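Local coordinates for protein phosphoribosylformylglycinamidine synthase 2 (Thermus thermophilus, PDB 3VIU) that belongs to the PurM-like AIR synthase-related family and binds adenosine-5'-diphosphate and a magnesium ion, at residues Q20-R24 with E354-A359; S189-L193 with L272-L278; L564-E570 with L682-G688; T642-E648 with T696-P700. All blocks are in the same frame, centred on the assembly; numbering follows the deposited sequence.

Contact 1 (Q20-R24 with E354-A359); sequences QRLGR and EVPTEA
R21 and A359 bring the two backbones closest, with CA atoms 6.2 Å apart, and L22 is nearest V355, at a CA distance of 6.8 Å. Residues 20-22 are the weakly bonded end of helix 12-22, and G23, with positive phi, is the first residue to leave it. The segment 354-359 passes from strand into helix, with P356 at the N-cap position. L22 carries the apolar part: its CD2 branch reaches P356 CD at 3.3 Å and lies 4.0 Å from V355 CB. R21, bent at chi2 (-78°), brings the edge of its guanidinium alongside the first turn of helix 357-361, where NH1 comes within 3.2 Å of A359 CA near the plane of the group. NH2 of R21 is bonded elsewhere, to the carbonyl of E362. R24 stretches from CG to NE and gives the contact its hydrogen bond, from NH2 to E354 O at 3.3 Å. The donor stands well above the carbonyl plane, so no lone pair is addressed directly. The same NH2 forms a salt bridge with E30, which also accepts the backbone N of E354, while the carboxylate of E354 pairs with R344. Helix 12-22 of the linker domain is thereby laid against strand 350-356, the outermost strand of its sheet, and helix 357-361, with helix 28-37 touching V355 and A359 through E30 and F34.

Contact 2 (S189-L193 with L272-L278); sequences SRASL and LAHKSGL
A Schellman motif closes helix 264-275 of the first AIR synthase-related C-terminal domain, and the loop S189-L193, which leads into strand 196-201, runs across this helix end. G277 supplies the positive phi, and L278 N and G277 N bond back to A273 O and H274 O. S276 joins the cap to the loop. Its OG gives a proton to L272 O at 2.7 Å, inside the last helical turn, and accepts A191 N at 2.9 Å with a bent N-H...O angle of 130°. One hydroxyl therefore links a helix carbonyl to a loop amide. Beside this link A191 CB and L272 CD1 meet at 4.0 Å, and the same CD1 lies against the backbone of S189, 3.3 Å from its O atom. L272 is also covered by V309 and V311 of strand 307-312. Further along, L278 CD2 packs against the backbone of L193 and lies 4.1 Å from its CB, next to T337 of strand 331-338. R190 and K275 cross at about a right angle, the guanidinium presenting one face to K275 CB. The group is held mainly by a salt bridge from NH1 to E67, a residue of the adenosine-5'-diphosphate pocket that also accepts the backbone N of S189. The side chain of K275 itself lies about 7 Å from the bound nucleotide. A bend at chi2 (-69°) turns R190 back along the loop, where NH1 adds a weak hydrogen bond of 3.3 Å to S189 O.

Contact 3 (L564-E570 with L682-G688); sequences LLLIGEE and LPYRVLG
L687, pushed out by a classic beta bulge, sits between L566 and E570 on one side of this antiparallel strand pair: its CD1 branch rests against L566 CB at 3.9 Å, and its CD2 branch lies 3.6 Å from E570 OE2. In the bulge L687 and G688 together face L564, whose O atom receives weak bonds from both amide nitrogens, while L564 N bonds to G688 O at 2.7 Å. Past the bulge the ladder is regular, with L566 and R685 exchanging backbone bonds and G568 N bonding to P683 O where the first strand ends. The other face carries L565, I567, V686 and Y684. There L565 CG sits 4.3 Å from V686 CG2, and the CG2 branch of I567 projects onto L682 CD1 at 4.0 Å, the two side chains crossing at a slant. The Y684 ring, with chi1 at 77°, leads away from I567, and its hydroxyl bonds to E678. After G568 the chain turns to the side of the sheet that carries L566 and R685, placing the E570 carboxylate at the end of the R685 side chain. R685, bent at chi2 and chi3, points NH1 at E570 OE2 in a 3.0 Å salt bridge. The oxygen lies in the guanidinium plane, but NH1 approaches from above the carboxylate, and the two planes are 72° apart. Strand 661-665 flanks strand 563-567 on its other side, and strand 641-644 flanks strand 684-690. Helix 670-679 covers L565, I567 and Y684, while helix 596-611 packs on L682 and P683.

Contact 4 (T642-E648 with T696-P700); sequences TVEVREE and TVLTP
V645 and T699 touch most closely among the side chains, CG1 of V645 lying 3.3 Å from T699 CG2 and 3.5 Å from V697 CG1. With chi1 at 62°, V645 CG1 stands between its own backbone N and carbonyl carbon, turned to the neighbouring strand. V643 and V697 lie side by side on one face of the sheet, their CG2 branches 4.1 Å apart. The T642 and T696 side chains run alongside one another on the opposite face, which E644 and L698 share. Beyond the strands, E648 bends at chi2 (-80°) and lays its CG 3.5 Å from T699 CB, and the ring of P700 packs against the carbonyls of V645 and R646. The pairing of T642-E644 with T696-L698 is held by three backbone hydrogen bonds: V643 N to T696 O, L698 N to V643 O at 2.8 Å, and V645 N to L698 O at 2.7 Å. In the next shell, T699 OG1 bonds to G701 N and G702 O at the turn into strand 702-707, T696 OG1 bonds to E705, and L653 of helix 650-653 touches V645 and E648. The alternation of bonds, with V643 giving its N-H to one residue and its carbonyl to the next but one, is that of parallel beta strands. These two, inclined by 18°, form the parallel step in the otherwise antiparallel mixed sheet of the second AIR synthase-related C-terminal domain.

How the contacts relate
The contacts fall into two groups on opposite sides of the chain's centre. Contact 2 is nested along the chain within the loop closed by contact 1; their centres are 17 Å apart, and H274 packs on T357 and E358. Contacts 3 and 4 come later, cross along the chain and lie 12 Å apart in one sheet, where strands 684-690 and 641-644 are neighbours and L687 O probably accepts E644 N. About 63 Å separates the centres of contacts 1 and 3. Contacts 1 and 2 lie at the margin of, and contacts 3 and 4 within, seven-stranded sheets of the same strand order, consistent with a duplicated PurM-like architecture, whose first half also carries the linker domain packed at contact 1.

Contact 1 (Q20-R24 with E354-A359)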
loop_
_atom_site.group_PDB
_atom_site.type_symbol
_atom_site.label_atom_id
_atom_site.label_comp_id
_atom_site.label_asym_id
_atom_site.label_seq_id
_atom_site.Cartn_x
_atom_site.Cartn_y
_atom_site.Cartn_z
ATOM N N GLN A 20 -4.984 -13.186 -35.282
ATOM C CA GLN A 20 -3.852 -12.760 -36.093
ATOM C C GLN A 20 -2.521 -12.937 -35.361
ATOM O O GLN A 20 -1.456 -12.792 -35.954
ATOM C CB GLN A 20 -4.038 -11.309 -36.556
ATOM C CG GLN A 20 -4.383 -10.315 -35.460
ATOM C CD GLN A 20 -4.826 -8.963 -36.014
ATOM O OE1 GLN A 20 -5.824 -8.869 -36.736
ATOM N NE2 GLN A 20 -4.085 -7.910 -35.676
ATOM N N ARG A 21 -2.582 -13.255 -34.073
ATOM C CA ARG A 21 -1.370 -13.486 -33.292
ATOM C C ARG A 21 -1.103 -14.988 -33.293
ATOM O O ARG A 21 0.029 -15.425 -33.091
ATOM C CB ARG A 21 -1.544 -13.027 -31.843
ATOM C CG ARG A 21 -1.841 -11.550 -31.644
ATOM C CD ARG A 21 -0.614 -10.663 -31.780
ATOM N NE ARG A 21 -0.772 -9.476 -30.944
ATOM C CZ ARG A 21 -0.735 -9.498 -29.614
ATOM N NH1 ARG A 21 -0.531 -10.641 -28.975
ATOM N NH2 ARG A 21 -0.932 -8.386 -28.917
ATOM N N LEU A 22 -2.157 -15.774 -33.505
ATOM C CA LEU A 22 -2.048 -17.230 -33.532
ATOM C C LEU A 22 -2.021 -17.761 -34.961
ATOM O O LEU A 22 -1.690 -18.923 -35.189
ATOM C CB LEU A 22 -3.231 -17.881 -32.806
ATOM C CG LEU A 22 -3.539 -17.549 -31.347
ATOM C CD1 LEU A 22 -4.713 -18.396 -30.892
ATOM C CD2 LEU A 22 -2.328 -17.816 -30.476
ATOM N N GLY A 23 -2.377 -16.912 -35.921
ATOM C CA GLY A 23 -2.406 -17.346 -37.305
ATOM C C GLY A 23 -3.493 -18.391 -37.483
ATOM O O GLY A 23 -3.502 -19.141 -38.460
ATOM N N ARG A 24 -4.407 -18.435 -36.516
ATOM C CA ARG A 24 -5.527 -19.372 -36.513
ATOM C C ARG A 24 -6.460 -19.007 -35.361
ATOM O O ARG A 24 -6.141 -18.137 -34.549
ATOM C CB ARG A 24 -5.028 -20.807 -36.312
ATOM C CG ARG A 24 -4.566 -21.099 -34.889
ATOM C CD ARG A 24 -4.234 -22.569 -34.683
ATOM N NE ARG A 24 -4.131 -22.901 -33.264
ATOM C CZ ARG A 24 -3.209 -22.409 -32.444
ATOM N NH1 ARG A 24 -2.300 -21.556 -32.902
ATOM N NH2 ARG A 24 -3.202 -22.765 -31.164
ATOM N N GLU A 354 -1.723 -24.404 -27.077
ATOM C CA GLU A 354 -0.371 -24.036 -27.447
ATOM C C GLU A 354 -0.419 -22.652 -28.059
ATOM O O GLU A 354 -0.537 -22.493 -29.275
ATOM C CB GLU A 354 0.196 -25.043 -28.449
ATOM C CG GLU A 354 1.523 -24.630 -29.055
ATOM C CD GLU A 354 2.205 -25.761 -29.785
ATOM O OE1 GLU A 354 2.801 -26.631 -29.110
ATOM O OE2 GLU A 354 2.137 -25.780 -31.034
ATOM N N VAL A 355 -0.334 -21.642 -27.207
ATOM C CA VAL A 355 -0.386 -20.277 -27.684
ATOM C C VAL A 355 0.956 -19.616 -27.446
ATOM O O VAL A 355 1.653 -19.936 -26.483
ATOM C CB VAL A 355 -1.491 -19.496 -26.957
ATOM C CG1 VAL A 355 -2.760 -20.336 -26.908
ATOM C CG2 VAL A 355 -1.047 -19.134 -25.563
ATOM N N PRO A 356 1.357 -18.705 -28.344
ATOM C CA PRO A 356 2.644 -18.029 -28.166
ATOM C C PRO A 356 2.650 -17.238 -26.854
ATOM O O PRO A 356 1.647 -16.623 -26.493
ATOM C CB PRO A 356 2.731 -17.129 -29.399
ATOM C CG PRO A 356 1.983 -17.915 -30.431
ATOM C CD PRO A 356 0.779 -18.404 -29.664
ATOM N N THR A 357 3.778 -17.273 -26.148
ATOM C CA THR A 357 3.922 -16.566 -24.882
ATOM C C THR A 357 3.642 -15.072 -25.047
ATOM O O THR A 357 2.864 -14.495 -24.287
ATOM C CB THR A 357 5.341 -16.747 -24.304
ATOM O OG1 THR A 357 6.305 -16.251 -25.240
ATOM C CG2 THR A 357 5.622 -18.215 -24.035
ATOM N N GLU A 358 4.268 -14.453 -26.043
ATOM C CA GLU A 358 4.067 -13.025 -26.291
ATOM C C GLU A 358 2.591 -12.667 -26.444
ATOM O O GLU A 358 2.129 -11.654 -25.923
ATOM C CB GLU A 358 4.799 -12.584 -27.557
ATOM C CG GLU A 358 4.682 -11.090 -27.805
ATOM C CD GLU A 358 5.081 -10.686 -29.204
ATOM O OE1 GLU A 358 4.342 -11.024 -30.153
ATOM O OE2 GLU A 358 6.132 -10.031 -29.352
ATOM N N ALA A 359 1.861 -13.504 -27.171
ATOM C CA ALA A 359 0.444 -13.270 -27.408
ATOM C C ALA A 359 -0.338 -13.207 -26.105
ATOM O O ALA A 359 -1.321 -12.470 -25.987
ATOM C CB ALA A 359 -0.124 -14.375 -28.302
#

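Contact 2 (S189-L193 with L272-L278)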
loop_
_atom_site.group_PDB
_atom_site.type_symbol
_atom_site.label_atom_id
_atom_site.label_comp_id
_atom_site.label_asym_id
_atom_site.label_seq_id
_atom_site.Cartn_x
_atom_site.Cartn_y
_atom_site.Cartn_z
ATOM N N SER A 189 11.847 -13.975 -11.280
ATOM C CA SER A 189 11.067 -14.974 -11.996
ATOM C C SER A 189 11.774 -15.355 -13.295
ATOM O O SER A 189 11.302 -15.033 -14.387
ATOM C CB SER A 189 9.670 -14.416 -12.297
ATOM O OG SER A 189 8.821 -15.401 -12.859
ATOM N N ARG A 190 12.911 -16.034 -13.170
ATOM C CA ARG A 190 13.676 -16.458 -14.332
ATOM C C ARG A 190 13.881 -17.967 -14.373
ATOM O O ARG A 190 13.871 -18.639 -13.341
ATOM C CB ARG A 190 15.034 -15.763 -14.351
ATOM C CG ARG A 190 14.959 -14.267 -14.585
ATOM C CD ARG A 190 14.506 -13.933 -15.999
ATOM N NE ARG A 190 14.447 -12.489 -16.218
ATOM C CZ ARG A 190 13.631 -11.660 -15.566
ATOM N NH1 ARG A 190 12.795 -12.124 -14.646
ATOM N NH2 ARG A 190 13.654 -10.360 -15.837
ATOM N N ALA A 191 14.066 -18.491 -15.577
ATOM C CA ALA A 191 14.277 -19.917 -15.777
ATOM C C ALA A 191 15.165 -20.128 -16.996
ATOM O O ALA A 191 15.011 -19.445 -18.008
ATOM C CB ALA A 191 12.936 -20.617 -15.977
ATOM N N SER A 192 16.100 -21.066 -16.901
ATOM C CA SER A 192 16.997 -21.352 -18.019
ATOM C C SER A 192 16.428 -22.486 -18.857
ATOM O O SER A 192 15.500 -23.180 -18.442
ATOM C CB SER A 192 18.398 -21.719 -17.515
ATOM O OG SER A 192 18.356 -22.827 -16.632
ATOM N N LEU A 193 16.980 -22.676 -20.043
ATOM C CA LEU A 193 16.480 -23.721 -20.914
ATOM C C LEU A 193 16.797 -25.119 -20.406
ATOM O O LEU A 193 17.877 -25.363 -19.879
ATOM C CB LEU A 193 17.039 -23.539 -22.323
ATOM C CG LEU A 193 16.486 -24.508 -23.366
ATOM C CD1 LEU A 193 14.959 -24.602 -23.259
ATOM C CD2 LEU A 193 16.919 -24.030 -24.738
ATOM N N LEU A 272 6.466 -16.399 -16.314
ATOM C CA LEU A 272 7.806 -16.916 -16.067
ATOM C C LEU A 272 8.519 -17.229 -17.377
ATOM O O LEU A 272 9.701 -16.914 -17.542
ATOM C CB LEU A 272 7.732 -18.177 -15.200
ATOM C CG LEU A 272 9.015 -18.984 -14.997
ATOM C CD1 LEU A 272 10.153 -18.076 -14.543
ATOM C CD2 LEU A 272 8.757 -20.079 -13.971
ATOM N N ALA A 273 7.791 -17.841 -18.307
ATOM C CA ALA A 273 8.344 -18.204 -19.601
ATOM C C ALA A 273 8.681 -16.967 -20.427
ATOM O O ALA A 273 9.765 -16.865 -21.008
ATOM C CB ALA A 273 7.357 -19.073 -20.355
ATOM N N HIS A 274 7.748 -16.027 -20.468
ATOM C CA HIS A 274 7.930 -14.804 -21.232
ATOM C C HIS A 274 9.144 -13.973 -20.787
ATOM O O HIS A 274 9.921 -13.505 -21.623
ATOM C CB HIS A 274 6.660 -13.964 -21.145
ATOM C CG HIS A 274 6.675 -12.759 -22.029
ATOM N ND1 HIS A 274 6.745 -12.848 -23.403
ATOM C CD2 HIS A 274 6.651 -11.438 -21.736
ATOM C CE1 HIS A 274 6.765 -11.633 -23.918
ATOM N NE2 HIS A 274 6.710 -10.758 -22.929
ATOM N N LYS A 275 9.306 -13.797 -19.477
ATOM C CA LYS A 275 10.427 -13.030 -18.933
ATOM C C LYS A 275 11.748 -13.749 -19.158
ATOM O O LYS A 275 12.810 -13.130 -19.130
ATOM C CB LYS A 275 10.251 -12.798 -17.424
ATOM C CG LYS A 275 8.956 -12.093 -17.034
ATOM C CD LYS A 275 8.932 -11.727 -15.555
ATOM C CE LYS A 275 7.530 -11.310 -15.112
ATOM N NZ LYS A 275 6.905 -10.360 -16.070
ATOM N N SER A 276 11.677 -15.058 -19.373
ATOM C CA SER A 276 12.877 -15.864 -19.582
ATOM C C SER A 276 13.239 -15.996 -21.057
ATOM O O SER A 276 14.252 -16.602 -21.404
ATOM C CB SER A 276 12.683 -17.256 -18.972
ATOM O OG SER A 276 12.420 -17.177 -17.584
ATOM N N GLY A 277 12.396 -15.443 -21.921
ATOM C CA GLY A 277 12.657 -15.500 -23.347
ATOM C C GLY A 277 12.515 -16.872 -23.971
ATOM O O GLY A 277 13.058 -17.130 -25.041
ATOM N N LEU A 278 11.799 -17.763 -23.301
ATOM C CA LEU A 278 11.583 -19.109 -23.823
ATOM C C LEU A 278 10.160 -19.538 -23.499
ATOM O O LEU A 278 9.351 -18.723 -23.051
ATOM C CB LEU A 278 12.606 -20.093 -23.229
ATOM C CG LEU A 278 12.876 -19.991 -21.728
ATOM C CD1 LEU A 278 11.598 -20.351 -20.976
ATOM C CD2 LEU A 278 14.041 -20.908 -21.327
#

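Contact 3 (L564-E570 with L682-G688)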
loop_
_atom_site.group_PDB
_atom_site.type_symbol
_atom_site.label_atom_id
_atom_site.label_comp_id
_atom_site.label_asym_id
_atom_site.label_seq_id
_atom_site.Cartn_x
_atom_site.Cartn_y
_atom_site.Cartn_z
ATOM N N LEU A 564 8.926 23.294 22.366
ATOM C CA LEU A 564 8.112 22.793 21.262
ATOM C C LEU A 564 8.094 23.773 20.091
ATOM O O LEU A 564 7.609 24.892 20.219
ATOM C CB LEU A 564 6.682 22.534 21.767
ATOM C CG LEU A 564 5.588 22.193 20.741
ATOM C CD1 LEU A 564 6.012 20.997 19.908
ATOM C CD2 LEU A 564 4.270 21.913 21.472
ATOM N N LEU A 565 8.619 23.347 18.951
ATOM C CA LEU A 565 8.669 24.200 17.765
ATOM C C LEU A 565 7.808 23.682 16.604
ATOM O O LEU A 565 7.344 22.539 16.604
ATOM C CB LEU A 565 10.108 24.335 17.253
ATOM C CG LEU A 565 11.223 24.901 18.123
ATOM C CD1 LEU A 565 11.681 23.859 19.161
ATOM C CD2 LEU A 565 12.390 25.276 17.218
ATOM N N LEU A 566 7.626 24.536 15.601
ATOM C CA LEU A 566 6.855 24.179 14.430
ATOM C C LEU A 566 7.567 24.659 13.173
ATOM O O LEU A 566 7.882 25.843 13.046
ATOM C CB LEU A 566 5.464 24.799 14.536
ATOM C CG LEU A 566 4.386 24.570 13.468
ATOM C CD1 LEU A 566 4.434 25.678 12.440
ATOM C CD2 LEU A 566 4.557 23.201 12.836
ATOM N N ILE A 567 7.851 23.721 12.266
ATOM C CA ILE A 567 8.491 24.028 10.986
ATOM C C ILE A 567 7.309 24.353 10.078
ATOM O O ILE A 567 6.401 23.534 9.942
ATOM C CB ILE A 567 9.205 22.802 10.345
ATOM C CG1 ILE A 567 9.975 21.997 11.392
ATOM C CG2 ILE A 567 10.146 23.279 9.235
ATOM C CD1 ILE A 567 11.185 22.674 11.919
ATOM N N GLY A 568 7.316 25.533 9.464
ATOM C CA GLY A 568 6.216 25.929 8.598
ATOM C C GLY A 568 5.354 26.968 9.293
ATOM O O GLY A 568 5.755 27.513 10.323
ATOM N N GLU A 569 4.170 27.243 8.756
ATOM C CA GLU A 569 3.290 28.233 9.372
ATOM C C GLU A 569 2.001 27.694 9.982
ATOM O O GLU A 569 1.533 26.602 9.636
ATOM C CB GLU A 569 3.004 29.358 8.376
ATOM C CG GLU A 569 4.133 30.395 8.386
ATOM C CD GLU A 569 4.199 31.247 7.139
ATOM O OE1 GLU A 569 5.106 32.104 7.076
ATOM O OE2 GLU A 569 3.359 31.061 6.225
ATOM N N GLU A 570 1.444 28.475 10.905
ATOM C CA GLU A 570 0.240 28.102 11.640
ATOM C C GLU A 570 -1.029 28.054 10.820
ATOM O O GLU A 570 -1.932 27.280 11.120
ATOM C CB GLU A 570 0.020 29.062 12.812
ATOM C CG GLU A 570 1.270 29.377 13.612
ATOM C CD GLU A 570 0.989 30.270 14.805
ATOM O OE1 GLU A 570 0.125 31.168 14.688
ATOM O OE2 GLU A 570 1.639 30.082 15.854
ATOM N N LEU A 682 13.779 28.177 6.164
ATOM C CA LEU A 682 12.473 27.631 6.513
ATOM C C LEU A 682 11.719 28.424 7.575
ATOM O O LEU A 682 12.267 28.757 8.627
ATOM C CB LEU A 682 12.623 26.181 6.987
ATOM C CG LEU A 682 13.122 25.131 5.990
ATOM C CD1 LEU A 682 13.078 23.744 6.620
ATOM C CD2 LEU A 682 12.251 25.167 4.742
ATOM N N PRO A 683 10.445 28.747 7.306
ATOM C CA PRO A 683 9.667 29.500 8.293
ATOM C C PRO A 683 9.497 28.564 9.477
ATOM O O PRO A 683 9.364 27.353 9.290
ATOM C CB PRO A 683 8.342 29.746 7.578
ATOM C CG PRO A 683 8.707 29.687 6.112
ATOM C CD PRO A 683 9.665 28.529 6.076
ATOM N N TYR A 684 9.525 29.107 10.686
ATOM C CA TYR A 684 9.368 28.281 11.878
ATOM C C TYR A 684 8.908 29.143 13.038
ATOM O O TYR A 684 8.906 30.373 12.949
ATOM C CB TYR A 684 10.694 27.592 12.238
ATOM C CG TYR A 684 11.707 28.488 12.923
ATOM C CD1 TYR A 684 11.643 28.723 14.300
ATOM C CD2 TYR A 684 12.720 29.111 12.198
ATOM C CE1 TYR A 684 12.561 29.558 14.937
ATOM C CE2 TYR A 684 13.645 29.952 12.826
ATOM C CZ TYR A 684 13.557 30.170 14.195
ATOM O OH TYR A 684 14.456 31.005 14.820
ATOM N N ARG A 685 8.515 28.487 14.125
ATOM C CA ARG A 685 8.060 29.186 15.322
ATOM C C ARG A 685 8.257 28.363 16.579
ATOM O O ARG A 685 8.160 27.134 16.563
ATOM C CB ARG A 685 6.576 29.547 15.215
ATOM C CG ARG A 685 6.269 30.813 14.426
ATOM C CD ARG A 685 5.129 31.594 15.086
ATOM N NE ARG A 685 5.536 32.174 16.366
ATOM C CZ ARG A 685 4.813 32.124 17.484
ATOM N NH1 ARG A 685 3.630 31.515 17.502
ATOM N NH2 ARG A 685 5.281 32.684 18.592
ATOM N N VAL A 686 8.538 29.062 17.671
ATOM C CA VAL A 686 8.710 28.435 18.969
ATOM C C VAL A 686 7.372 28.622 19.682
ATOM O O VAL A 686 7.130 29.657 20.295
ATOM C CB VAL A 686 9.824 29.126 19.786
ATOM C CG1 VAL A 686 10.001 28.414 21.119
ATOM C CG2 VAL A 686 11.131 29.120 18.997
ATOM N N LEU A 687 6.512 27.612 19.592
ATOM C CA LEU A 687 5.181 27.659 20.190
ATOM C C LEU A 687 5.122 27.661 21.710
ATOM O O LEU A 687 4.292 28.369 22.285
ATOM C CB LEU A 687 4.336 26.497 19.667
ATOM C CG LEU A 687 4.263 26.368 18.143
ATOM C CD1 LEU A 687 3.428 25.155 17.794
ATOM C CD2 LEU A 687 3.678 27.628 17.522
ATOM N N GLY A 688 5.977 26.863 22.353
ATOM C CA GLY A 688 5.989 26.792 23.808
ATOM C C GLY A 688 6.776 25.611 24.361
ATOM O O GLY A 688 7.873 25.312 23.887
#

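Contact 4 (T642-E648 with T696-P700)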
loop_
_atom_site.group_PDB
_atom_site.type_symbol
_atom_site.label_atom_id
_atom_site.label_comp_id
_atom_site.label_asym_id
_atom_site.label_seq_id
_atom_site.Cartn_x
_atom_site.Cartn_y
_atom_site.Cartn_z
ATOM N N THR A 642 1.928 23.462 26.537
ATOM C CA THR A 642 1.469 24.838 26.722
ATOM C C THR A 642 2.092 25.667 25.608
ATOM O O THR A 642 3.308 25.743 25.488
ATOM C CB THR A 642 1.907 25.411 28.092
ATOM O OG1 THR A 642 1.365 24.603 29.148
ATOM C CG2 THR A 642 1.403 26.835 28.253
ATOM N N VAL A 643 1.257 26.293 24.794
ATOM C CA VAL A 643 1.760 27.064 23.671
ATOM C C VAL A 643 0.935 28.300 23.353
ATOM O O VAL A 643 -0.099 28.552 23.957
ATOM C CB VAL A 643 1.779 26.193 22.397
ATOM C CG1 VAL A 643 2.595 24.923 22.630
ATOM C CG2 VAL A 643 0.356 25.829 22.004
ATOM N N GLU A 644 1.416 29.067 22.385
ATOM C CA GLU A 644 0.716 30.252 21.931
ATOM C C GLU A 644 0.549 30.218 20.415
ATOM O O GLU A 644 1.508 30.012 19.683
ATOM C CB GLU A 644 1.478 31.525 22.280
ATOM C CG GLU A 644 0.874 32.746 21.578
ATOM C CD GLU A 644 1.841 33.892 21.430
ATOM O OE1 GLU A 644 2.943 33.667 20.884
ATOM O OE2 GLU A 644 1.495 35.019 21.849
ATOM N N VAL A 645 -0.669 30.425 19.943
ATOM C CA VAL A 645 -0.907 30.463 18.514
ATOM C C VAL A 645 -1.300 31.906 18.238
ATOM O O VAL A 645 -2.286 32.402 18.783
ATOM C CB VAL A 645 -2.029 29.488 18.095
ATOM C CG1 VAL A 645 -3.336 29.877 18.742
ATOM C CG2 VAL A 645 -2.165 29.481 16.596
ATOM N N ARG A 646 -0.517 32.580 17.402
ATOM C CA ARG A 646 -0.752 33.987 17.091
ATOM C C ARG A 646 -1.961 34.336 16.253
ATOM O O ARG A 646 -2.413 35.481 16.255
ATOM C CB ARG A 646 0.493 34.581 16.450
ATOM C CG ARG A 646 1.605 34.710 17.444
ATOM C CD ARG A 646 2.809 35.381 16.860
ATOM N NE ARG A 646 3.863 35.466 17.862
ATOM C CZ ARG A 646 5.125 35.765 17.592
ATOM N NH1 ARG A 646 5.500 36.014 16.340
ATOM N NH2 ARG A 646 6.012 35.797 18.574
ATOM N N GLU A 647 -2.493 33.364 15.532
ATOM C CA GLU A 647 -3.659 33.638 14.720
ATOM C C GLU A 647 -4.831 32.851 15.248
ATOM O O GLU A 647 -4.711 31.662 15.531
ATOM C CB GLU A 647 -3.399 33.241 13.277
ATOM C CG GLU A 647 -2.220 33.939 12.658
ATOM C CD GLU A 647 -1.829 33.312 11.345
ATOM O OE1 GLU A 647 -1.321 32.170 11.365
ATOM O OE2 GLU A 647 -2.040 33.957 10.296
ATOM N N GLU A 648 -5.961 33.518 15.415
ATOM C CA GLU A 648 -7.150 32.823 15.869
ATOM C C GLU A 648 -7.927 32.553 14.590
ATOM O O GLU A 648 -7.550 33.027 13.515
ATOM C CB GLU A 648 -7.957 33.692 16.835
ATOM C CG GLU A 648 -8.144 33.055 18.204
ATOM C CD GLU A 648 -9.256 32.017 18.237
ATOM O OE1 GLU A 648 -9.311 31.169 17.319
ATOM O OE2 GLU A 648 -10.073 32.042 19.191
ATOM N N THR A 696 -2.815 23.483 26.613
ATOM C CA THR A 696 -3.174 24.881 26.816
ATOM C C THR A 696 -2.693 25.732 25.642
ATOM O O THR A 696 -1.511 25.709 25.287
ATOM C CB THR A 696 -2.559 25.400 28.131
ATOM O OG1 THR A 696 -3.027 24.594 29.216
ATOM C CG2 THR A 696 -2.949 26.855 28.384
ATOM N N VAL A 697 -3.610 26.489 25.046
ATOM C CA VAL A 697 -3.272 27.303 23.888
ATOM C C VAL A 697 -3.641 28.772 24.036
ATOM O O VAL A 697 -4.820 29.122 24.123
ATOM C CB VAL A 697 -3.974 26.771 22.607
ATOM C CG1 VAL A 697 -3.518 27.584 21.397
ATOM C CG2 VAL A 697 -3.675 25.273 22.413
ATOM N N LEU A 698 -2.630 29.633 24.058
ATOM C CA LEU A 698 -2.878 31.059 24.167
ATOM C C LEU A 698 -3.102 31.608 22.765
ATOM O O LEU A 698 -2.329 31.330 21.847
ATOM C CB LEU A 698 -1.695 31.775 24.833
ATOM C CG LEU A 698 -1.791 33.307 24.919
ATOM C CD1 LEU A 698 -2.993 33.720 25.741
ATOM C CD2 LEU A 698 -0.529 33.864 25.532
ATOM N N THR A 699 -4.189 32.355 22.602
ATOM C CA THR A 699 -4.526 32.981 21.325
ATOM C C THR A 699 -4.690 34.464 21.641
ATOM O O THR A 699 -4.817 34.846 22.804
ATOM C CB THR A 699 -5.878 32.484 20.755
ATOM O OG1 THR A 699 -6.934 32.871 21.642
ATOM C CG2 THR A 699 -5.887 30.979 20.591
ATOM N N PRO A 700 -4.701 35.319 20.610
ATOM C CA PRO A 700 -4.861 36.754 20.861
ATOM C C PRO A 700 -6.184 37.057 21.577
ATOM O O PRO A 700 -6.363 38.143 22.131
ATOM C CB PRO A 700 -4.821 37.359 19.458
ATOM C CG PRO A 700 -3.995 36.383 18.676
ATOM C CD PRO A 700 -4.494 35.051 19.174
#